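Local coordinates for oxidoreductase, NAD-binding/iron-sulfur cluster-binding protein (Nitratireductor pacificus pht-3B, PDB 6ZXU) that probably catalyses reductive dehalogenation, using a bound cobalamin and two [4Fe-4S] clusters, at residues A[143-155]-A[166-180]. Numbering follows the deposited sequence.
Sequences ALVFAVQFGREPE and GTNAARTDMRCAEIA
Strand 143-149 runs roughly antiparallel to helix 168-180, their axes 8.5 Å apart at closest and inclined at 141°, with Phe150 set against Thr172 where the strand gives way to loop. Asn168, on the first turn of the helix, grips that loop with its amide: OD1 accepts from Gly151 N at 2.9 Å, while ND2 donates almost straight to Gly151 O and, less straight, to the anti lone pair of Glu153 OE2, 3.0 Å away. The Phe150 ring stacks on this amide, the two planes 18° apart. One turn on, Arg171 NH1 reaches a lone pair of Gln149 O at 3.1 Å and also donates to Thr172 OG1; Gly151 N lies over one face of the guanidinium. Were Asn168 replaced by an alanine, Gly151 N and O would probably lose their helix partners, Glu153 OE2 its amide donor and the Phe150 ring its stacked amide. Farther along, Val148 CG2 packs on Cys176 SG and Ile179 CD1. Phe146 CG sits between the backbone N and the carbonyl carbon (chi1 63°), which turns the ring toward the helix, with Ile179 CG2 over one face in a CH-pi contact. Away from the cobalamin and cluster sites, the helix thus packs through apolar side chains on an inner strand of a four-stranded antiparallel sheet, while Asn168 and Arg171 bond the backbone where that strand ends.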
ATOM      1  N   ALA A 143      -2.888   4.894 -27.059  1.00 25.02           N
ATOM      2  CA  ALA A 143      -3.063   5.556 -25.835  1.00 21.76           C
ATOM      3  C   ALA A 143      -3.782   4.602 -24.830  1.00 24.24           C
ATOM      4  O   ALA A 143      -4.830   4.020 -25.131  1.00 21.75           O
ATOM      5  CB  ALA A 143      -3.835   6.811 -26.001  1.00 21.49           C
ATOM      6  N   LEU A 144      -3.151   4.417 -23.665  1.00 21.67           N
ATOM      7  CA  LEU A 144      -3.834   3.944 -22.440  1.00 21.65           C
ATOM      8  C   LEU A 144      -4.420   5.115 -21.717  1.00 21.93           C
ATOM      9  O   LEU A 144      -3.701   5.995 -21.317  1.00 22.00           O
ATOM     10  CB  LEU A 144      -2.867   3.225 -21.553  1.00 22.22           C
ATOM     11  CG  LEU A 144      -3.485   2.660 -20.280  1.00 27.48           C
ATOM     12  CD1 LEU A 144      -4.051   1.315 -20.514  1.00 22.88           C
ATOM     13  CD2 LEU A 144      -2.358   2.525 -19.287  1.00 36.65           C
ATOM     14  N   VAL A 145      -5.767   5.122 -21.558  1.00 19.44           N
ATOM     15  CA  VAL A 145      -6.457   6.226 -20.964  1.00 18.09           C
ATOM     16  C   VAL A 145      -7.073   5.701 -19.667  1.00 19.02           C
ATOM     17  O   VAL A 145      -7.602   4.588 -19.639  1.00 18.47           O
ATOM     18  CB  VAL A 145      -7.575   6.765 -21.864  1.00 18.80           C
ATOM     19  CG1 VAL A 145      -8.129   8.055 -21.340  1.00 21.16           C
ATOM     20  CG2 VAL A 145      -7.043   6.975 -23.292  1.00 22.73           C
ATOM     21  N   PHE A 146      -6.951   6.470 -18.605  1.00 16.94           N
ATOM     22  CA  PHE A 146      -7.525   6.085 -17.317  1.00 16.48           C
ATOM     23  C   PHE A 146      -8.091   7.256 -16.600  1.00 17.93           C
ATOM     24  O   PHE A 146      -7.664   8.388 -16.795  1.00 19.44           O
ATOM     25  CB  PHE A 146      -6.552   5.332 -16.471  1.00 16.62           C
ATOM     26  CG  PHE A 146      -5.358   6.140 -16.100  1.00 18.21           C
ATOM     27  CD1 PHE A 146      -5.440   7.014 -14.997  1.00 20.99           C
ATOM     28  CD2 PHE A 146      -4.173   6.006 -16.771  1.00 20.24           C
ATOM     29  CE1 PHE A 146      -4.328   7.727 -14.617  1.00 21.47           C
ATOM     30  CE2 PHE A 146      -3.059   6.792 -16.423  1.00 23.55           C
ATOM     31  CZ  PHE A 146      -3.147   7.677 -15.354  1.00 21.09           C
ATOM     32  N   ALA A 147      -9.111   7.001 -15.779  1.00 17.77           N
ATOM     33  CA  ALA A 147      -9.782   8.025 -14.973  1.00 19.07           C
ATOM     34  C   ALA A 147      -9.538   7.644 -13.507  1.00 19.77           C
ATOM     35  O   ALA A 147      -9.482   6.466 -13.123  1.00 20.55           O
ATOM     36  CB  ALA A 147     -11.253   8.112 -15.232  1.00 20.27           C
ATOM     37  N   VAL A 148      -9.378   8.648 -12.706  1.00 18.19           N
ATOM     38  CA  VAL A 148      -9.432   8.472 -11.252  1.00 18.93           C
ATOM     39  C   VAL A 148     -10.619   9.262 -10.749  1.00 17.12           C
ATOM     40  O   VAL A 148     -10.719  10.471 -10.972  1.00 19.49           O
ATOM     41  CB  VAL A 148      -8.081   8.932 -10.591  1.00 16.69           C
ATOM     42  CG1 VAL A 148      -8.179   8.988  -9.045  1.00 16.42           C
ATOM     43  CG2 VAL A 148      -6.977   8.033 -11.019  1.00 17.30           C
ATOM     44  N   GLN A 149     -11.470   8.654  -9.951  1.00 19.48           N
ATOM     45  CA  GLN A 149     -12.602   9.375  -9.356  1.00 18.70           C
ATOM     46  C   GLN A 149     -12.189  10.396  -8.307  1.00 19.85           C
ATOM     47  O   GLN A 149     -11.231  10.217  -7.587  1.00 20.54           O
ATOM     48  CB  GLN A 149     -13.612   8.362  -8.731  1.00 19.24           C
ATOM     49  CG  GLN A 149     -14.920   9.052  -8.386  1.00 21.78           C
ATOM     50  CD  GLN A 149     -16.110   8.155  -8.064  1.00 20.68           C
ATOM     51  OE1 GLN A 149     -17.265   8.592  -8.138  1.00 19.89           O
ATOM     52  NE2 GLN A 149     -15.841   6.958  -7.644  1.00 21.03           N
ATOM     53  N   PHE A 150     -12.918  11.503  -8.245  1.00 20.15           N
ATOM     54  CA  PHE A 150     -12.751  12.468  -7.193  1.00 22.48           C
ATOM     55  C   PHE A 150     -12.876  11.779  -5.873  1.00 21.30           C
ATOM     56  O   PHE A 150     -13.671  10.852  -5.729  1.00 22.16           O
ATOM     57  CB  PHE A 150     -13.878  13.548  -7.245  1.00 21.83           C
ATOM     58  CG  PHE A 150     -13.592  14.705  -8.159  1.00 20.48           C
ATOM     59  CD1 PHE A 150     -12.640  14.637  -9.103  1.00 21.79           C
ATOM     60  CD2 PHE A 150     -14.370  15.853  -8.086  1.00 24.06           C
ATOM     61  CE1 PHE A 150     -12.400  15.690  -9.975  1.00 23.86           C
ATOM     62  CE2 PHE A 150     -14.137  16.912  -8.943  1.00 21.99           C
ATOM     63  CZ  PHE A 150     -13.147  16.823  -9.912  1.00 23.77           C
ATOM     64  N   GLY A 151     -12.153  12.297  -4.886  1.00 21.67           N
ATOM     65  CA  GLY A 151     -12.322  11.835  -3.496  1.00 20.75           C
ATOM     66  C   GLY A 151     -13.616  12.306  -2.885  1.00 22.55           C
ATOM     67  O   GLY A 151     -14.149  13.363  -3.239  1.00 19.00           O
ATOM     68  N   ARG A 152     -14.102  11.552  -1.901  1.00 24.75           N
ATOM     69  CA  ARG A 152     -15.153  12.034  -1.031  1.00 23.96           C
ATOM     70  C   ARG A 152     -14.643  13.200  -0.176  1.00 25.16           C
ATOM     71  O   ARG A 152     -13.483  13.206   0.264  1.00 25.04           O
ATOM     72  CB  ARG A 152     -15.610  10.953  -0.061  1.00 25.38           C
ATOM     73  CG  ARG A 152     -16.413   9.834  -0.671  1.00 28.64           C
ATOM     74  CD  ARG A 152     -16.872   8.846   0.418  1.00 28.79           C
ATOM     75  NE  ARG A 152     -17.741   9.497   1.355  1.00 29.48           N
ATOM     76  CZ  ARG A 152     -17.908   9.142   2.640  1.00 31.08           C
ATOM     77  NH1 ARG A 152     -17.303   8.092   3.142  1.00 25.93           N
ATOM     78  NH2 ARG A 152     -18.678   9.860   3.417  1.00 27.27           N
ATOM     79  N   GLU A 153     -15.488  14.185   0.042  1.00 25.96           N
ATOM     80  CA  GLU A 153     -15.094  15.316   0.873  1.00 28.94           C
ATOM     81  C   GLU A 153     -15.968  15.345   2.142  1.00 28.66           C
ATOM     82  O   GLU A 153     -17.057  14.808   2.173  1.00 29.30           O
ATOM     83  CB  GLU A 153     -15.244  16.634   0.122  1.00 32.25           C
ATOM     84  CG  GLU A 153     -14.593  16.665  -1.259  1.00 35.32           C
ATOM     85  CD  GLU A 153     -14.675  18.077  -1.938  1.00 45.24           C
ATOM     86  OE1 GLU A 153     -15.051  19.052  -1.212  1.00 45.82           O
ATOM     87  OE2 GLU A 153     -14.320  18.249  -3.164  1.00 46.97           O
ATOM     88  N   PRO A 154     -15.450  15.939   3.224  1.00 29.85           N
ATOM     89  CA  PRO A 154     -16.249  16.138   4.391  1.00 31.10           C
ATOM     90  C   PRO A 154     -17.490  17.031   4.075  1.00 33.94           C
ATOM     91  O   PRO A 154     -17.413  17.916   3.205  1.00 38.90           O
ATOM     92  CB  PRO A 154     -15.309  16.876   5.326  1.00 28.25           C
ATOM     93  CG  PRO A 154     -13.973  16.671   4.827  1.00 28.24           C
ATOM     94  CD  PRO A 154     -14.132  16.560   3.357  1.00 30.97           C
ATOM     95  N   GLU A 155     -18.555  16.799   4.805  1.00 33.95           N
ATOM     96  CA  GLU A 155     -19.747  17.630   4.717  1.00 38.73           C
ATOM     97  C   GLU A 155     -19.482  18.960   5.360  1.00 37.18           C
ATOM     98  O   GLU A 155     -18.504  19.157   6.126  1.00 36.01           O
ATOM     99  CB  GLU A 155     -20.956  16.960   5.404  1.00 37.72           C
ATOM    100  CG  GLU A 155     -21.246  15.535   4.905  1.00 46.27           C
ATOM    101  CD  GLU A 155     -21.747  15.480   3.427  1.00 61.00           C
ATOM    102  OE1 GLU A 155     -22.979  15.700   3.187  1.00 61.77           O
ATOM    103  OE2 GLU A 155     -20.914  15.191   2.488  1.00 64.92           O
ATOM    104  N   GLY A 166     -12.664  22.441  -2.681  1.00 27.95           N
ATOM    105  CA  GLY A 166     -12.052  23.024  -3.827  1.00 27.46           C
ATOM    106  C   GLY A 166     -10.728  22.420  -4.282  1.00 28.03           C
ATOM    107  O   GLY A 166     -10.138  22.917  -5.228  1.00 30.90           O
ATOM    108  N   THR A 167     -10.243  21.352  -3.641  1.00 26.49           N
ATOM    109  CA  THR A 167      -8.949  20.780  -3.992  1.00 24.00           C
ATOM    110  C   THR A 167      -9.051  19.443  -4.776  1.00 20.75           C
ATOM    111  O   THR A 167      -8.049  18.853  -5.075  1.00 21.16           O
ATOM    112  CB  THR A 167      -8.114  20.484  -2.732  1.00 22.90           C
ATOM    113  OG1 THR A 167      -8.743  19.419  -1.994  1.00 25.68           O
ATOM    114  CG2 THR A 167      -7.988  21.729  -1.860  1.00 22.12           C
ATOM    115  N   ASN A 168     -10.219  19.074  -5.188  1.00 22.18           N
ATOM    116  CA  ASN A 168     -10.406  17.721  -5.688  1.00 21.13           C
ATOM    117  C   ASN A 168      -9.796  17.481  -7.038  1.00 20.92           C
ATOM    118  O   ASN A 168      -9.148  16.468  -7.278  1.00 18.33           O
ATOM    119  CB  ASN A 168     -11.887  17.381  -5.671  1.00 20.22           C
ATOM    120  CG  ASN A 168     -12.151  15.982  -5.170  1.00 22.31           C
ATOM    121  OD1 ASN A 168     -11.350  15.060  -5.377  1.00 19.85           O
ATOM    122  ND2 ASN A 168     -13.227  15.819  -4.494  1.00 20.56           N
ATOM    123  N   ALA A 169      -9.885  18.449  -7.915  1.00 22.00           N
ATOM    124  CA  ALA A 169      -9.285  18.298  -9.239  1.00 21.93           C
ATOM    125  C   ALA A 169      -7.801  18.262  -9.186  1.00 21.62           C
ATOM    126  O   ALA A 169      -7.164  17.482  -9.869  1.00 23.09           O
ATOM    127  CB  ALA A 169      -9.736  19.431 -10.142  1.00 23.04           C
ATOM    128  N   ALA A 170      -7.215  19.064  -8.320  1.00 23.25           N
ATOM    129  CA  ALA A 170      -5.736  19.019  -8.096  1.00 23.52           C
ATOM    130  C   ALA A 170      -5.255  17.759  -7.355  1.00 21.14           C
ATOM    131  O   ALA A 170      -4.285  17.150  -7.723  1.00 22.72           O
ATOM    132  CB  ALA A 170      -5.294  20.257  -7.329  1.00 24.99           C
ATOM    133  N   ARG A 171      -5.995  17.353  -6.331  1.00 23.92           N
ATOM    134  CA  ARG A 171      -5.780  16.073  -5.660  1.00 20.42           C
ATOM    135  C   ARG A 171      -5.864  14.902  -6.661  1.00 20.82           C
ATOM    136  O   ARG A 171      -5.002  14.046  -6.715  1.00 20.09           O
ATOM    137  CB  ARG A 171      -6.811  15.928  -4.540  1.00 23.04           C
ATOM    138  CG  ARG A 171      -6.884  14.588  -3.796  1.00 21.97           C
ATOM    139  CD  ARG A 171      -7.958  13.764  -4.452  1.00 21.69           C
ATOM    140  NE  ARG A 171      -8.370  12.545  -3.791  1.00 20.89           N
ATOM    141  CZ  ARG A 171      -8.888  11.529  -4.446  1.00 24.66           C
ATOM    142  NH1 ARG A 171      -9.132  11.603  -5.744  1.00 23.15           N
ATOM    143  NH2 ARG A 171      -9.264  10.456  -3.792  1.00 29.94           N
ATOM    144  N   THR A 172      -6.916  14.877  -7.436  1.00 22.08           N
ATOM    145  CA  THR A 172      -7.092  13.805  -8.394  1.00 20.00           C
ATOM    146  C   THR A 172      -6.100  13.922  -9.572  1.00 19.15           C
ATOM    147  O   THR A 172      -5.579  12.906 -10.032  1.00 20.11           O
ATOM    148  CB  THR A 172      -8.532  13.780  -8.830  1.00 19.13           C
ATOM    149  OG1 THR A 172      -9.394  13.784  -7.670  1.00 18.37           O
ATOM    150  CG2 THR A 172      -8.792  12.562  -9.678  1.00 18.17           C
ATOM    151  N   ASP A 173      -5.801  15.123 -10.027  1.00 19.73           N
ATOM    152  CA  ASP A 173      -4.668  15.277 -10.974  1.00 22.05           C
ATOM    153  C   ASP A 173      -3.364  14.705 -10.462  1.00 22.37           C
ATOM    154  O   ASP A 173      -2.600  14.078 -11.212  1.00 20.77           O
ATOM    155  CB  ASP A 173      -4.469  16.748 -11.400  1.00 23.68           C
ATOM    156  CG  ASP A 173      -5.440  17.202 -12.476  1.00 28.01           C
ATOM    157  OD1 ASP A 173      -6.145  16.355 -13.123  1.00 28.74           O
ATOM    158  OD2 ASP A 173      -5.541  18.424 -12.673  1.00 31.53           O
ATOM    159  N   MET A 174      -3.039  14.988  -9.209  1.00 21.10           N
ATOM    160  CA  MET A 174      -1.810  14.404  -8.606  1.00 21.13           C
ATOM    161  C   MET A 174      -1.759  12.880  -8.739  1.00 18.23           C
ATOM    162  O   MET A 174      -0.738  12.282  -9.116  1.00 19.34           O
ATOM    163  CB  MET A 174      -1.721  14.814  -7.102  1.00 19.37           C
ATOM    164  CG  MET A 174      -0.513  14.258  -6.404  1.00 22.25           C
ATOM    165  SD  MET A 174      -0.624  14.467  -4.576  1.00 24.48           S
ATOM    166  CE  MET A 174      -2.131  13.489  -4.200  1.00 25.75           C
ATOM    167  N   ARG A 175      -2.841  12.231  -8.383  1.00 19.84           N
ATOM    168  CA  ARG A 175      -2.919  10.785  -8.491  1.00 19.44           C
ATOM    169  C   ARG A 175      -2.810  10.358  -9.958  1.00 19.98           C
ATOM    170  O   ARG A 175      -2.181   9.377 -10.238  1.00 19.38           O
ATOM    171  CB  ARG A 175      -4.219  10.325  -7.828  1.00 21.12           C
ATOM    172  CG  ARG A 175      -4.451   8.844  -7.823  1.00 21.75           C
ATOM    173  CD  ARG A 175      -3.430   8.030  -7.082  1.00 25.22           C
ATOM    174  NE  ARG A 175      -2.988   8.695  -5.823  1.00 27.38           N
ATOM    175  CZ  ARG A 175      -3.708   8.753  -4.701  1.00 28.71           C
ATOM    176  NH1 ARG A 175      -4.949   8.226  -4.656  1.00 27.88           N
ATOM    177  NH2 ARG A 175      -3.223   9.403  -3.604  1.00 30.23           N
ATOM    178  N   CYS A 176      -3.374  11.134 -10.902  1.00 22.16           N
ATOM    179  CA  CYS A 176      -3.260  10.832 -12.344  1.00 19.68           C
ATOM    180  C   CYS A 176      -1.842  10.948 -12.862  1.00 19.96           C
ATOM    181  O   CYS A 176      -1.365  10.071 -13.570  1.00 19.30           O
ATOM    182  CB  CYS A 176      -4.185  11.695 -13.141  1.00 21.56           C
ATOM    183  SG  CYS A 176      -5.894  11.216 -12.953  1.00 23.50           S
ATOM    184  N   ALA A 177      -1.116  11.958 -12.411  1.00 19.98           N
ATOM    185  CA  ALA A 177       0.272  12.104 -12.791  1.00 20.37           C
ATOM    186  C   ALA A 177       1.101  10.989 -12.258  1.00 19.99           C
ATOM    187  O   ALA A 177       1.960  10.468 -12.898  1.00 19.25           O
ATOM    188  CB  ALA A 177       0.771  13.416 -12.277  1.00 19.30           C
ATOM    189  N   GLU A 178       0.857  10.642 -11.005  1.00 24.09           N
ATOM    190  CA  GLU A 178       1.546   9.536 -10.376  1.00 20.87           C
ATOM    191  C   GLU A 178       1.395   8.248 -11.166  1.00 19.14           C
ATOM    192  O   GLU A 178       2.389   7.580 -11.509  1.00 20.49           O
ATOM    193  CB  GLU A 178       0.922   9.311  -8.995  1.00 26.57           C
ATOM    194  CG  GLU A 178       1.545   8.180  -8.189  1.00 29.75           C
ATOM    195  CD  GLU A 178       0.485   7.378  -7.386  1.00 39.90           C
ATOM    196  OE1 GLU A 178      -0.102   7.902  -6.393  1.00 36.95           O
ATOM    197  OE2 GLU A 178       0.196   6.189  -7.746  1.00 41.80           O
ATOM    198  N   ILE A 179       0.159   7.850 -11.439  1.00 17.75           N
ATOM    199  CA  ILE A 179      -0.120   6.632 -12.203  1.00 16.92           C
ATOM    200  C   ILE A 179       0.479   6.714 -13.610  1.00 15.20           C
ATOM    201  O   ILE A 179       1.127   5.795 -14.073  1.00 13.92           O
ATOM    202  CB  ILE A 179      -1.652   6.348 -12.274  1.00 17.06           C
ATOM    203  CG1 ILE A 179      -2.170   6.128 -10.861  1.00 19.88           C
ATOM    204  CG2 ILE A 179      -1.920   5.187 -13.211  1.00 15.80           C
ATOM    205  CD1 ILE A 179      -3.663   5.963 -10.776  1.00 21.05           C
ATOM    206  N   ALA A 180       0.315   7.847 -14.289  1.00 16.73           N
ATOM    207  CA  ALA A 180       0.888   8.001 -15.668  1.00 15.95           C
ATOM    208  C   ALA A 180       2.402   7.893 -15.714  1.00 16.89           C
ATOM    209  O   ALA A 180       2.956   7.324 -16.639  1.00 16.85           O
ATOM    210  CB  ALA A 180       0.443   9.331 -16.262  1.00 17.54           C
TER
HETATM  211  O   HOH W   1     -15.185  21.221  -3.838  1.00 39.59           O